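Local structure of hypothetical protein (Ruminococcus gnavus, 4QAN) at residues Thr321-Ala326 / Asp347-Gln352; Ile216-Pro221 / Val225-Tyr230; Ser172-Leu177 / Thr181-Cys186; Arg48-Asp53 / Lys96-Gln101. The protein is of unknown function but has a cystatin-like fold, as a divergent member of the NTF2-like superfamily, and binds magnesium. All coordinates share one frame; numbering follows the deposited sequence.

Contact 1: residues Thr321-Ala326 / Asp347-Gln352; sequences TVKQYA and DGWQIQ
This is a van der Waals contact near the protein surface, between two strands, 322-331 and 349-353, that both pair with strand 334-344 and so are not direct neighbours in the sheet. Its main piece is the indole of Trp349, a large, flat and buried group whose six-membered ring reaches Lys323 with CH2 and CZ3. The methylenes of the lysine come obliquely against that end of the ring system: CD of Lys323 lies 3.9 Å from CH2 of Trp349, and CE of the same lysine sits 4.0 Å from that ring carbon. A long aliphatic chain is well suited here, because it can pack against an aromatic ring while its ammonium group travels on. With chi4 at -70° the Lys323 chain bends at its last bond, and NZ makes a weak hydrogen bond to the carbonyl of Thr319.

In the curled, mixed sheet of this cystatin-like fold, strand 334-344 lies between the two partners and runs antiparallel to both, bonded through its backbone to Thr321 and Lys323, and Trp349 also packs on Arg344 and on Pro221 of helix 221-234. Thr321 takes part through its backbone, its O being 3.7 Å from CZ3 of Trp349. Farther along, Gln352 holds its extended side chain at about a right angle to Val322, and NE2 of Gln352 comes within 3.9 Å of the valine CG2.

Contact 2: residues Ile216-Pro221 / Val225-Tyr230; sequences ISEKTP and VEQFIY
Glu218 and Gln227 both turn CG to the side of their own backbone N, and each chain then folds again at chi2, -64° in the glutamate and -59° in the glutamine. These bends bring the carboxylate of the loop residue against the aliphatic root of the helix residue: OE2 of Glu218 lies 3.5 Å from CG of Gln227 and 3.9 Å from its CB. The contact is thus between a carboxylate oxygen and methylene groups, and the two flat ends stand almost perpendicular, with carboxylate and amide planes 80° apart. Both residues suit a partly exposed place, since their methylenes can pack while their polar ends remain near the surface. They also share neighbours, for each touches Phe243, and the glutamate forms a long, weak ion pair with Arg239, on which the glutamine packs as well.

The second link is made by the backbone. Val225 N donates to Pro221 O over 3.3 Å, the N-H pointing well at its acceptor and lying in the carbonyl plane. CG2 of Val225 rests 3.6 Å from that same Pro221 O, so the acceptor is flanked by a methyl group. Both residues are buried, with side chains that meet Leu342 of strand 334-344.

Proline fits the first turn of a helix, where its lack of an N-H costs no helical bond. Just before it, Thr220 caps with its OG1 the backbone N of Arg223, and together with the i to i+4 bond from Val225 this is the classical N-cap and opening turn of an alpha-helix, here helix 221-234 packed against the curled sheet.

Contact 3: residues Ser172-Leu177 / Thr181-Cys186; sequences SLKEGL and TDIPAC
The chain leaves strand 167-172, bends at Gly176 (phi 84°) and returns after Leu177 without forming regular strand, so that Lys174 and Ala185 are the nearest pair, with CA atoms 5.8 Å apart. Lys174 and Ile183 carry most of the contact, the lysine meeting three residues across it. Its side chain runs along the returning backbone, CB against the CG2 methyl of Ile183 at 3.8 Å and CD over the CA of Ala185 at 3.5 Å. A bend at chi3 (-74°) then turns the end of the chain toward the carbonyl of Ile183, where NZ of Lys174 donates to the O of Ile183 at 2.8 Å. The ammonium approaches tilted 28° from the carbonyl plane. It also forms a salt bridge with Glu104 of helix 87-108, so one lysine joins both the returning loop and the helix, and the nearby carboxylate would be expected to favour its charged form.

This whole excursion connects two segments, 167-172 and 187-188, that each pair with strand 153-164 in an antiparallel sheet consistent with the cystatin-like fold, and helix 87-108 packs alongside it. Ile183 turns its side chain toward the first arm: its CG2 methyl also reaches the O of Glu175, 4.0 Å away. Ala185, small enough to let the lysine chain pass close to its backbone, places its methyl 4.2 Å from CD of Lys174 and meets Glu104 and Leu105 as well. At the start of the turn, Ser172 OG donates to the O of Lys174 at 2.7 Å, in the carbonyl plane and on a lone pair, tying the first residues of the loop together.

Contact 4: residues Arg48-Asp53 / Lys96-Gln101; sequences RGCAID and KAYIEQ
Cys50 lies over one face of the Tyr98 ring, its CB 3.5 Å from the ring centroid and only 5° off the normal. This is a CH-pi contact made almost exactly above the centre. The sulfur continues over the same face toward the root of the tyrosine, with SG of Cys50 3.5 Å from CD1 of Tyr98, a sulfur-aromatic contact. With chi1 at -58°, SG stands beside the cysteine's own backbone N, and this rotation lays the sulfur over the ring while CB keeps the middle. Cysteine suits the place: it is short enough to let the backbone come near the ring, and its sulfur is polarisable.

Ile52 comes to the CD2-CE2 side of the ring. Its CG1 is 3.7 Å from CD2 of Tyr98, the two side chains sliding past each other in opposite directions, and the approach is oblique. The isoleucine also packs on Ser91 and Thr95 of the tyrosine's own helix, so its branched chain also lies along an earlier part of helix 87-108. Ala51 lies near the phenol, its N 3.8 Å from OH of Tyr98. That hydroxyl has its hydrogen-bond partner elsewhere, at the carbonyl of His171, which satisfies the polar end of a buried tyrosine.

Ala51 is the centre of an inverse gamma turn and holds the N-cap position of helix 52-58, while its backbone and that of Gly49 bond to Ile170. The arrangement is a sulfur-aromatic and CH-pi packing of the turn between helices 43-48 and 52-58 on the long helix 87-108, both tied by hydrogen bonds to strand 167-172, consistent with a cystatin-like fold.

In the fold
The four contacts fall into two neighbouring pairs. Contacts 1 and 2 touch, with centres 9 Å apart: Trp349 N probably bonds to Glu218 O and Asp347 O to the Lys219 ammonium, so strand 349-353 is tied to the lead-in of helix 221-234. Contacts 3 and 4 also touch, where Gln101 probably bonds to Leu173 N and Ser172 OG, linking helix 87-108 to the loop after strand 167-172. The pairs lie far apart, contacts 1 and 3 having centres 38 Å from each other. Contact 4 is buried and apolar, built on an aromatic face; contacts 1 and 3 lie at the surface and rely on lysine methylenes, contact 3 adding an ammonium-to-carbonyl hydrogen bond; contact 2, partly buried, combines a helical backbone bond with a carboxylate against methylenes.

Contact 1: residues Thr321-Ala326 / Asp347-Gln352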
loop_
_atom_site.group_PDB
_atom_site.type_symbol
_atom_site.label_atom_id
_atom_site.label_comp_id
_atom_site.label_asym_id
_atom_site.label_seq_id
_atom_site.Cartn_x
_atom_site.Cartn_y
_atom_site.Cartn_z
ATOM N N THR A 321 -13.166 9.340 -25.141
ATOM C CA THR A 321 -12.100 9.480 -24.143
ATOM C C THR A 321 -11.761 8.231 -23.305
ATOM O O THR A 321 -10.720 8.208 -22.624
ATOM C CB THR A 321 -12.405 10.653 -23.201
ATOM O OG1 THR A 321 -13.644 10.425 -22.524
ATOM C CG2 THR A 321 -12.487 11.968 -23.991
ATOM N N VAL A 322 -12.609 7.203 -23.346
ATOM C CA VAL A 322 -12.328 5.967 -22.627
ATOM C C VAL A 322 -12.424 4.746 -23.538
ATOM O O VAL A 322 -13.426 4.537 -24.208
ATOM C CB VAL A 322 -13.200 5.843 -21.359
ATOM C CG1 VAL A 322 -13.121 4.455 -20.748
ATOM C CG2 VAL A 322 -12.715 6.860 -20.330
ATOM N N LYS A 323 -11.352 3.957 -23.564
ATOM C CA LYS A 323 -11.253 2.816 -24.459
ATOM C C LYS A 323 -10.700 1.566 -23.782
ATOM O O LYS A 323 -9.783 1.637 -22.960
ATOM C CB LYS A 323 -10.395 3.183 -25.662
ATOM C CG LYS A 323 -10.985 4.336 -26.452
ATOM C CD LYS A 323 -10.319 4.533 -27.800
ATOM C CE LYS A 323 -10.992 5.673 -28.554
ATOM N NZ LYS A 323 -12.374 5.342 -29.014
ATOM N N GLN A 324 -11.265 0.417 -24.139
ATOM C CA GLN A 324 -10.809 -0.857 -23.604
ATOM C C GLN A 324 -9.891 -1.579 -24.586
ATOM O O GLN A 324 -10.141 -1.625 -25.798
ATOM C CB GLN A 324 -11.991 -1.747 -23.256
ATOM C CG GLN A 324 -12.704 -1.325 -21.994
ATOM C CD GLN A 324 -13.932 -2.169 -21.727
ATOM O OE1 GLN A 324 -13.838 -3.377 -21.518
ATOM N NE2 GLN A 324 -15.086 -1.535 -21.725
ATOM N N TYR A 325 -8.829 -2.148 -24.036
ATOM C CA TYR A 325 -7.814 -2.807 -24.822
ATOM C C TYR A 325 -7.455 -4.115 -24.132
ATOM O O TYR A 325 -7.498 -4.198 -22.904
ATOM C CB TYR A 325 -6.577 -1.888 -24.944
ATOM C CG TYR A 325 -6.706 -0.847 -26.035
ATOM C CD1 TYR A 325 -7.375 0.363 -25.814
ATOM C CD2 TYR A 325 -6.169 -1.079 -27.307
ATOM C CE1 TYR A 325 -7.508 1.302 -26.826
ATOM C CE2 TYR A 325 -6.295 -0.143 -28.317
ATOM C CZ TYR A 325 -6.968 1.043 -28.075
ATOM O OH TYR A 325 -7.081 1.963 -29.098
ATOM N N ALA A 326 -7.088 -5.121 -24.928
ATOM C CA ALA A 326 -6.576 -6.389 -24.414
ATOM C C ALA A 326 -5.079 -6.459 -24.595
ATOM O O ALA A 326 -4.557 -6.081 -25.629
ATOM C CB ALA A 326 -7.239 -7.552 -25.135
ATOM N N ASP A 347 -2.568 15.659 -22.672
ATOM C CA ASP A 347 -1.300 15.293 -23.324
ATOM C C ASP A 347 -1.463 14.006 -24.134
ATOM O O ASP A 347 -0.965 13.894 -25.253
ATOM C CB ASP A 347 -0.176 15.077 -22.300
ATOM C CG ASP A 347 -0.299 15.974 -21.085
ATOM O OD1 ASP A 347 0.159 17.135 -21.152
ATOM O OD2 ASP A 347 -0.854 15.508 -20.062
ATOM N N GLY A 348 -2.159 13.036 -23.550
ATOM C CA GLY A 348 -2.295 11.727 -24.155
ATOM C C GLY A 348 -2.990 10.754 -23.226
ATOM O O GLY A 348 -3.757 11.162 -22.345
ATOM N N TRP A 349 -2.692 9.472 -23.410
ATOM C CA TRP A 349 -3.425 8.390 -22.771
ATOM C C TRP A 349 -2.775 7.846 -21.518
ATOM O O TRP A 349 -1.550 7.745 -21.432
ATOM C CB TRP A 349 -3.625 7.244 -23.750
ATOM C CG TRP A 349 -4.417 7.660 -24.886
ATOM C CD1 TRP A 349 -3.978 8.347 -25.968
ATOM C CD2 TRP A 349 -5.816 7.458 -25.070
ATOM N NE1 TRP A 349 -5.011 8.578 -26.827
ATOM C CE2 TRP A 349 -6.157 8.046 -26.300
ATOM C CE3 TRP A 349 -6.818 6.832 -24.315
ATOM C CZ2 TRP A 349 -7.460 8.029 -26.804
ATOM C CZ3 TRP A 349 -8.105 6.809 -24.807
ATOM C CH2 TRP A 349 -8.420 7.404 -26.045
ATOM N N GLN A 350 -3.635 7.470 -20.568
ATOM C CA GLN A 350 -3.254 6.822 -19.306
ATOM C C GLN A 350 -4.077 5.578 -19.068
ATOM O O GLN A 350 -5.109 5.347 -19.727
ATOM C CB GLN A 350 -3.497 7.770 -18.145
ATOM C CG GLN A 350 -2.552 8.956 -18.128
ATOM C CD GLN A 350 -2.664 9.752 -16.840
ATOM O OE1 GLN A 350 -3.603 10.532 -16.659
ATOM N NE2 GLN A 350 -1.706 9.565 -15.939
ATOM N N ILE A 351 -3.632 4.779 -18.107
ATOM C CA ILE A 351 -4.368 3.593 -17.705
ATOM C C ILE A 351 -5.408 4.013 -16.674
ATOM O O ILE A 351 -5.066 4.618 -15.678
ATOM C CB ILE A 351 -3.453 2.508 -17.147
ATOM C CG1 ILE A 351 -2.504 1.995 -18.235
ATOM C CG2 ILE A 351 -4.268 1.344 -16.583
ATOM C CD1 ILE A 351 -1.363 1.114 -17.709
ATOM N N GLN A 352 -6.681 3.724 -16.937
ATOM C CA GLN A 352 -7.731 3.944 -15.922
ATOM C C GLN A 352 -7.845 2.746 -14.985
ATOM O O GLN A 352 -7.863 2.915 -13.771
ATOM C CB GLN A 352 -9.066 4.242 -16.570
ATOM C CG GLN A 352 -10.207 4.449 -15.583
ATOM C CD GLN A 352 -11.456 4.963 -16.267
ATOM O OE1 GLN A 352 -12.448 4.259 -16.364
ATOM N NE2 GLN A 352 -11.405 6.193 -16.757
#

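Contact 2: residues Ile216-Pro221 / Val225-Tyr230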
loop_
_atom_site.group_PDB
_atom_site.type_symbol
_atom_site.label_atom_id
_atom_site.label_comp_id
_atom_site.label_asym_id
_atom_site.label_seq_id
_atom_site.Cartn_x
_atom_site.Cartn_y
_atom_site.Cartn_z
ATOM N N ILE A 216 1.846 10.459 -15.702
ATOM C CA ILE A 216 2.569 10.383 -16.978
ATOM C C ILE A 216 1.686 9.677 -17.991
ATOM O O ILE A 216 0.849 8.845 -17.625
ATOM C CB ILE A 216 3.932 9.659 -16.889
ATOM C CG1 ILE A 216 3.758 8.208 -16.463
ATOM C CG2 ILE A 216 4.876 10.391 -15.939
ATOM C CD1 ILE A 216 5.070 7.449 -16.401
ATOM N N SER A 217 1.892 10.000 -19.259
ATOM C CA SER A 217 1.052 9.499 -20.330
ATOM C C SER A 217 1.886 9.213 -21.577
ATOM O O SER A 217 3.044 9.549 -21.626
ATOM C CB SER A 217 -0.022 10.544 -20.642
ATOM O OG SER A 217 0.548 11.740 -21.149
ATOM N N GLU A 218 1.271 8.593 -22.574
ATOM C CA GLU A 218 1.884 8.391 -23.886
ATOM C C GLU A 218 0.872 8.803 -24.946
ATOM O O GLU A 218 -0.320 8.935 -24.652
ATOM C CB GLU A 218 2.269 6.921 -24.077
ATOM C CG GLU A 218 3.295 6.390 -23.085
ATOM C CD GLU A 218 4.664 7.065 -23.169
ATOM O OE1 GLU A 218 4.922 7.830 -24.120
ATOM O OE2 GLU A 218 5.498 6.831 -22.273
ATOM N N LYS A 219 1.321 8.973 -26.181
ATOM C CA LYS A 219 0.480 9.589 -27.201
ATOM C C LYS A 219 -0.560 8.676 -27.800
ATOM O O LYS A 219 -1.497 9.153 -28.417
ATOM C CB LYS A 219 1.328 10.202 -28.311
ATOM C CG LYS A 219 2.056 11.447 -27.855
ATOM C CD LYS A 219 1.168 12.662 -27.978
ATOM C CE LYS A 219 1.763 13.843 -27.247
ATOM N NZ LYS A 219 0.733 14.897 -27.152
ATOM N N THR A 220 -0.416 7.375 -27.628
ATOM C CA THR A 220 -1.459 6.454 -28.065
ATOM C C THR A 220 -1.795 5.549 -26.905
ATOM O O THR A 220 -0.972 5.375 -26.009
ATOM C CB THR A 220 -1.009 5.579 -29.253
ATOM O OG1 THR A 220 -0.073 4.604 -28.789
ATOM C CG2 THR A 220 -0.370 6.430 -30.351
ATOM N N PRO A 221 -3.002 4.962 -26.915
ATOM C CA PRO A 221 -3.355 4.056 -25.822
ATOM C C PRO A 221 -2.435 2.817 -25.779
ATOM O O PRO A 221 -1.958 2.444 -24.710
ATOM C CB PRO A 221 -4.828 3.704 -26.096
ATOM C CG PRO A 221 -5.079 4.057 -27.517
ATOM C CD PRO A 221 -4.113 5.157 -27.864
ATOM N N VAL A 225 0.213 1.261 -22.600
ATOM C CA VAL A 225 0.260 -0.121 -22.150
ATOM C C VAL A 225 1.669 -0.684 -22.332
ATOM O O VAL A 225 2.195 -1.352 -21.430
ATOM C CB VAL A 225 -0.779 -0.988 -22.910
ATOM C CG1 VAL A 225 -0.641 -2.454 -22.544
ATOM C CG2 VAL A 225 -2.187 -0.494 -22.613
ATOM N N GLU A 226 2.278 -0.389 -23.481
ATOM C CA GLU A 226 3.647 -0.837 -23.775
ATOM C C GLU A 226 4.665 -0.329 -22.747
ATOM O O GLU A 226 5.494 -1.102 -22.260
ATOM C CB GLU A 226 4.064 -0.432 -25.192
ATOM C CG GLU A 226 3.397 -1.279 -26.284
ATOM C CD GLU A 226 3.201 -0.550 -27.625
ATOM O OE1 GLU A 226 3.748 0.565 -27.814
ATOM O OE2 GLU A 226 2.472 -1.085 -28.506
ATOM N N GLN A 227 4.591 0.946 -22.387
ATOM C CA GLN A 227 5.585 1.502 -21.484
ATOM C C GLN A 227 5.338 1.119 -20.061
ATOM O O GLN A 227 6.279 1.058 -19.293
ATOM C CB GLN A 227 5.690 3.024 -21.593
ATOM C CG GLN A 227 6.511 3.517 -22.777
ATOM C CD GLN A 227 7.941 3.002 -22.741
ATOM O OE1 GLN A 227 8.325 2.199 -23.581
ATOM N NE2 GLN A 227 8.731 3.454 -21.748
ATOM N N PHE A 228 4.067 0.917 -19.706
ATOM C CA PHE A 228 3.669 0.334 -18.423
ATOM C C PHE A 228 4.312 -1.044 -18.221
ATOM O O PHE A 228 4.974 -1.289 -17.214
ATOM C CB PHE A 228 2.139 0.251 -18.391
ATOM C CG PHE A 228 1.564 -0.530 -17.229
ATOM C CD1 PHE A 228 1.545 0.006 -15.951
ATOM C CD2 PHE A 228 0.966 -1.765 -17.435
ATOM C CE1 PHE A 228 0.972 -0.690 -14.899
ATOM C CE2 PHE A 228 0.390 -2.460 -16.382
ATOM C CZ PHE A 228 0.405 -1.919 -15.108
ATOM N N ILE A 229 4.169 -1.923 -19.209
ATOM C CA ILE A 229 4.831 -3.230 -19.168
ATOM C C ILE A 229 6.364 -3.135 -19.181
ATOM O O ILE A 229 7.037 -3.925 -18.537
ATOM C CB ILE A 229 4.295 -4.153 -20.291
ATOM C CG1 ILE A 229 2.793 -4.429 -20.058
ATOM C CG2 ILE A 229 5.096 -5.445 -20.396
ATOM C CD1 ILE A 229 2.437 -5.033 -18.710
ATOM N N TYR A 230 6.921 -2.159 -19.878
ATOM C CA TYR A 230 8.362 -1.965 -19.879
ATOM C C TYR A 230 8.846 -1.581 -18.479
ATOM O O TYR A 230 9.886 -2.067 -18.018
ATOM C CB TYR A 230 8.773 -0.883 -20.883
ATOM C CG TYR A 230 10.271 -0.569 -20.899
ATOM C CD1 TYR A 230 11.187 -1.487 -21.400
ATOM C CD2 TYR A 230 10.763 0.653 -20.404
ATOM C CE1 TYR A 230 12.550 -1.210 -21.417
ATOM C CE2 TYR A 230 12.125 0.947 -20.411
ATOM C CZ TYR A 230 13.014 0.019 -20.923
ATOM O OH TYR A 230 14.357 0.295 -20.948
#

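Contact 3: residues Ser172-Leu177 / Thr181-Cys186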
loop_
_atom_site.group_PDB
_atom_site.type_symbol
_atom_site.label_atom_id
_atom_site.label_comp_id
_atom_site.label_asym_id
_atom_site.label_seq_id
_atom_site.Cartn_x
_atom_site.Cartn_y
_atom_site.Cartn_z
ATOM N N SER A 172 1.057 0.398 14.172
ATOM C CA SER A 172 -0.389 0.445 14.018
ATOM C C SER A 172 -1.025 1.377 15.020
ATOM O O SER A 172 -0.576 1.465 16.161
ATOM C CB SER A 172 -0.987 -0.950 14.155
ATOM O OG SER A 172 -2.358 -0.960 13.799
ATOM N N LEU A 173 -2.060 2.081 14.572
ATOM C CA LEU A 173 -2.843 2.995 15.413
ATOM C C LEU A 173 -3.981 2.252 16.108
ATOM O O LEU A 173 -4.791 2.857 16.809
ATOM C CB LEU A 173 -3.432 4.131 14.564
ATOM C CG LEU A 173 -2.507 5.317 14.296
ATOM C CD1 LEU A 173 -1.448 4.998 13.242
ATOM C CD2 LEU A 173 -3.349 6.511 13.878
ATOM N N LYS A 174 -4.054 0.949 15.842
ATOM C CA LYS A 174 -4.979 0.041 16.482
ATOM C C LYS A 174 -4.224 -1.223 16.906
ATOM O O LYS A 174 -3.240 -1.623 16.283
ATOM C CB LYS A 174 -6.114 -0.291 15.521
ATOM C CG LYS A 174 -6.866 0.952 15.079
ATOM C CD LYS A 174 -8.200 0.616 14.438
ATOM C CE LYS A 174 -8.041 0.056 13.044
ATOM N NZ LYS A 174 -9.287 -0.626 12.617
ATOM N N GLU A 175 -4.699 -1.837 17.976
ATOM C CA GLU A 175 -4.062 -2.999 18.605
ATOM C C GLU A 175 -3.669 -4.059 17.584
ATOM O O GLU A 175 -4.386 -4.288 16.626
ATOM C CB GLU A 175 -5.056 -3.609 19.587
ATOM C CG GLU A 175 -4.453 -4.338 20.759
ATOM C CD GLU A 175 -5.526 -4.727 21.759
ATOM O OE1 GLU A 175 -6.450 -5.468 21.358
ATOM O OE2 GLU A 175 -5.454 -4.279 22.925
ATOM N N GLY A 176 -2.529 -4.705 17.798
ATOM C CA GLY A 176 -2.074 -5.793 16.938
ATOM C C GLY A 176 -1.334 -5.310 15.703
ATOM O O GLY A 176 -0.717 -4.239 15.706
ATOM N N LEU A 177 -1.397 -6.114 14.645
ATOM C CA LEU A 177 -0.739 -5.805 13.397
ATOM C C LEU A 177 -1.609 -4.895 12.553
ATOM O O LEU A 177 -2.843 -5.002 12.565
ATOM C CB LEU A 177 -0.455 -7.087 12.596
ATOM C CG LEU A 177 0.570 -8.093 13.121
ATOM C CD1 LEU A 177 0.753 -9.206 12.100
ATOM C CD2 LEU A 177 1.917 -7.447 13.437
ATOM N N THR A 181 -8.021 -7.283 10.766
ATOM C CA THR A 181 -9.307 -6.719 10.389
ATOM C C THR A 181 -10.263 -6.731 11.571
ATOM O O THR A 181 -10.124 -7.548 12.490
ATOM C CB THR A 181 -9.940 -7.526 9.248
ATOM O OG1 THR A 181 -10.328 -8.819 9.735
ATOM C CG2 THR A 181 -8.957 -7.692 8.100
ATOM N N ASP A 182 -11.233 -5.821 11.528
ATOM C CA ASP A 182 -12.288 -5.725 12.535
ATOM C C ASP A 182 -11.702 -5.444 13.913
ATOM O O ASP A 182 -12.050 -6.108 14.886
ATOM C CB ASP A 182 -13.155 -7.005 12.567
ATOM C CG ASP A 182 -13.650 -7.424 11.186
ATOM O OD1 ASP A 182 -13.823 -6.544 10.318
ATOM O OD2 ASP A 182 -13.870 -8.636 10.971
ATOM N N ILE A 183 -10.801 -4.467 13.982
ATOM C CA ILE A 183 -10.303 -3.959 15.256
ATOM C C ILE A 183 -10.880 -2.557 15.478
ATOM O O ILE A 183 -10.894 -1.736 14.559
ATOM C CB ILE A 183 -8.759 -3.920 15.312
ATOM C CG1 ILE A 183 -8.192 -5.338 15.274
ATOM C CG2 ILE A 183 -8.273 -3.237 16.589
ATOM C CD1 ILE A 183 -7.955 -5.842 13.886
ATOM N N PRO A 184 -11.372 -2.281 16.693
ATOM C CA PRO A 184 -11.946 -0.961 16.942
ATOM C C PRO A 184 -10.882 0.116 17.094
ATOM O O PRO A 184 -9.838 -0.120 17.705
ATOM C CB PRO A 184 -12.707 -1.139 18.264
ATOM C CG PRO A 184 -12.742 -2.605 18.529
ATOM C CD PRO A 184 -11.543 -3.177 17.844
ATOM N N ALA A 185 -11.158 1.288 16.539
ATOM C CA ALA A 185 -10.263 2.435 16.669
ATOM C C ALA A 185 -10.095 2.872 18.115
ATOM O O ALA A 185 -9.001 3.277 18.512
ATOM C CB ALA A 185 -10.781 3.591 15.838
ATOM N N CYS A 186 -11.173 2.778 18.897
ATOM C CA CYS A 186 -11.190 3.253 20.272
ATOM C C CYS A 186 -12.284 2.597 21.121
ATOM O O CYS A 186 -13.169 1.927 20.608
ATOM C CB CYS A 186 -11.419 4.766 20.281
ATOM S SG CYS A 186 -13.081 5.282 19.787
#

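Contact 4: residues Arg48-Asp53 / Lys96-Gln101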
loop_
_atom_site.group_PDB
_atom_site.type_symbol
_atom_site.label_atom_id
_atom_site.label_comp_id
_atom_site.label_asym_id
_atom_site.label_seq_id
_atom_site.Cartn_x
_atom_site.Cartn_y
_atom_site.Cartn_z
ATOM N N ARG A 48 4.639 10.282 8.509
ATOM C CA ARG A 48 6.054 10.266 8.859
ATOM C C ARG A 48 6.338 9.524 10.173
ATOM O O ARG A 48 7.445 9.012 10.368
ATOM C CB ARG A 48 6.573 11.700 8.944
ATOM C CG ARG A 48 6.500 12.435 7.610
ATOM C CD ARG A 48 6.319 13.931 7.804
ATOM N NE ARG A 48 6.379 14.657 6.531
ATOM C CZ ARG A 48 7.454 15.280 6.049
ATOM N NH1 ARG A 48 8.614 15.283 6.706
ATOM N NH2 ARG A 48 7.362 15.912 4.887
ATOM N N GLY A 49 5.342 9.471 11.060
ATOM C CA GLY A 49 5.450 8.743 12.311
ATOM C C GLY A 49 5.139 7.262 12.246
ATOM O O GLY A 49 5.295 6.559 13.248
ATOM N N CYS A 50 4.667 6.793 11.088
ATOM C CA CYS A 50 4.375 5.383 10.877
ATOM C C CYS A 50 5.605 4.639 10.367
ATOM O O CYS A 50 6.487 5.231 9.756
ATOM C CB CYS A 50 3.227 5.223 9.866
ATOM S SG CYS A 50 1.680 6.056 10.326
ATOM N N ALA A 51 5.640 3.328 10.582
ATOM C CA ALA A 51 6.785 2.508 10.177
ATOM C C ALA A 51 6.620 1.987 8.738
ATOM O O ALA A 51 6.626 0.779 8.509
ATOM C CB ALA A 51 6.959 1.346 11.148
ATOM N N ILE A 52 6.506 2.900 7.774
ATOM C CA ILE A 52 6.270 2.522 6.390
ATOM C C ILE A 52 7.494 1.820 5.761
ATOM O O ILE A 52 7.372 0.684 5.284
ATOM C CB ILE A 52 5.785 3.712 5.524
ATOM C CG1 ILE A 52 4.424 4.205 6.036
ATOM C CG2 ILE A 52 5.632 3.279 4.073
ATOM C CD1 ILE A 52 3.990 5.564 5.524
ATOM N N ASP A 53 8.644 2.491 5.742
ATOM C CA ASP A 53 9.845 1.918 5.120
ATOM C C ASP A 53 10.433 0.770 5.949
ATOM O O ASP A 53 10.937 -0.202 5.405
ATOM C CB ASP A 53 10.923 2.984 4.897
ATOM C CG ASP A 53 10.520 4.034 3.884
ATOM O OD1 ASP A 53 9.739 3.737 2.960
ATOM O OD2 ASP A 53 11.004 5.177 4.014
ATOM N N LYS A 96 -1.747 3.686 2.079
ATOM C CA LYS A 96 -3.217 3.665 2.084
ATOM C C LYS A 96 -3.787 3.116 3.398
ATOM O O LYS A 96 -4.706 3.699 3.970
ATOM C CB LYS A 96 -3.738 2.855 0.912
ATOM C CG LYS A 96 -5.252 2.621 0.893
ATOM C CD LYS A 96 -5.537 1.566 -0.146
ATOM C CE LYS A 96 -6.984 1.568 -0.585
ATOM N NZ LYS A 96 -7.877 0.977 0.441
ATOM N N ALA A 97 -3.220 2.012 3.888
ATOM C CA ALA A 97 -3.714 1.380 5.107
ATOM C C ALA A 97 -3.583 2.334 6.288
ATOM O O ALA A 97 -4.512 2.437 7.084
ATOM C CB ALA A 97 -2.984 0.067 5.386
ATOM N N TYR A 98 -2.460 3.053 6.369
ATOM C CA TYR A 98 -2.266 4.058 7.428
ATOM C C TYR A 98 -3.225 5.263 7.329
ATOM O O TYR A 98 -3.694 5.770 8.346
ATOM C CB TYR A 98 -0.817 4.550 7.480
ATOM C CG TYR A 98 0.135 3.583 8.150
ATOM C CD1 TYR A 98 -0.074 3.179 9.453
ATOM C CD2 TYR A 98 1.245 3.076 7.477
ATOM C CE1 TYR A 98 0.787 2.301 10.080
ATOM C CE2 TYR A 98 2.124 2.192 8.093
ATOM C CZ TYR A 98 1.887 1.801 9.400
ATOM O OH TYR A 98 2.736 0.921 10.043
ATOM N N ILE A 99 -3.519 5.702 6.107
ATOM C CA ILE A 99 -4.469 6.782 5.898
ATOM C C ILE A 99 -5.820 6.365 6.454
ATOM O O ILE A 99 -6.488 7.142 7.116
ATOM C CB ILE A 99 -4.573 7.202 4.408
ATOM C CG1 ILE A 99 -3.261 7.885 3.985
ATOM C CG2 ILE A 99 -5.726 8.177 4.201
ATOM C CD1 ILE A 99 -3.042 8.043 2.493
ATOM N N GLU A 100 -6.202 5.124 6.202
ATOM C CA GLU A 100 -7.477 4.626 6.672
ATOM C C GLU A 100 -7.557 4.476 8.174
ATOM O O GLU A 100 -8.597 4.750 8.754
ATOM C CB GLU A 100 -7.816 3.334 5.976
ATOM C CG GLU A 100 -8.197 3.624 4.554
ATOM C CD GLU A 100 -8.243 2.400 3.713
ATOM O OE1 GLU A 100 -7.636 1.391 4.125
ATOM O OE2 GLU A 100 -8.881 2.467 2.638
ATOM N N GLN A 101 -6.459 4.083 8.815
ATOM C CA GLN A 101 -6.410 4.111 10.269
ATOM C C GLN A 101 -6.605 5.542 10.747
ATOM O O GLN A 101 -7.432 5.793 11.615
ATOM C CB GLN A 101 -5.092 3.571 10.800
ATOM C CG GLN A 101 -4.895 2.098 10.517
ATOM C CD GLN A 101 -4.001 1.418 11.521
ATOM O OE1 GLN A 101 -3.041 2.006 12.020
ATOM N NE2 GLN A 101 -4.320 0.164 11.834
#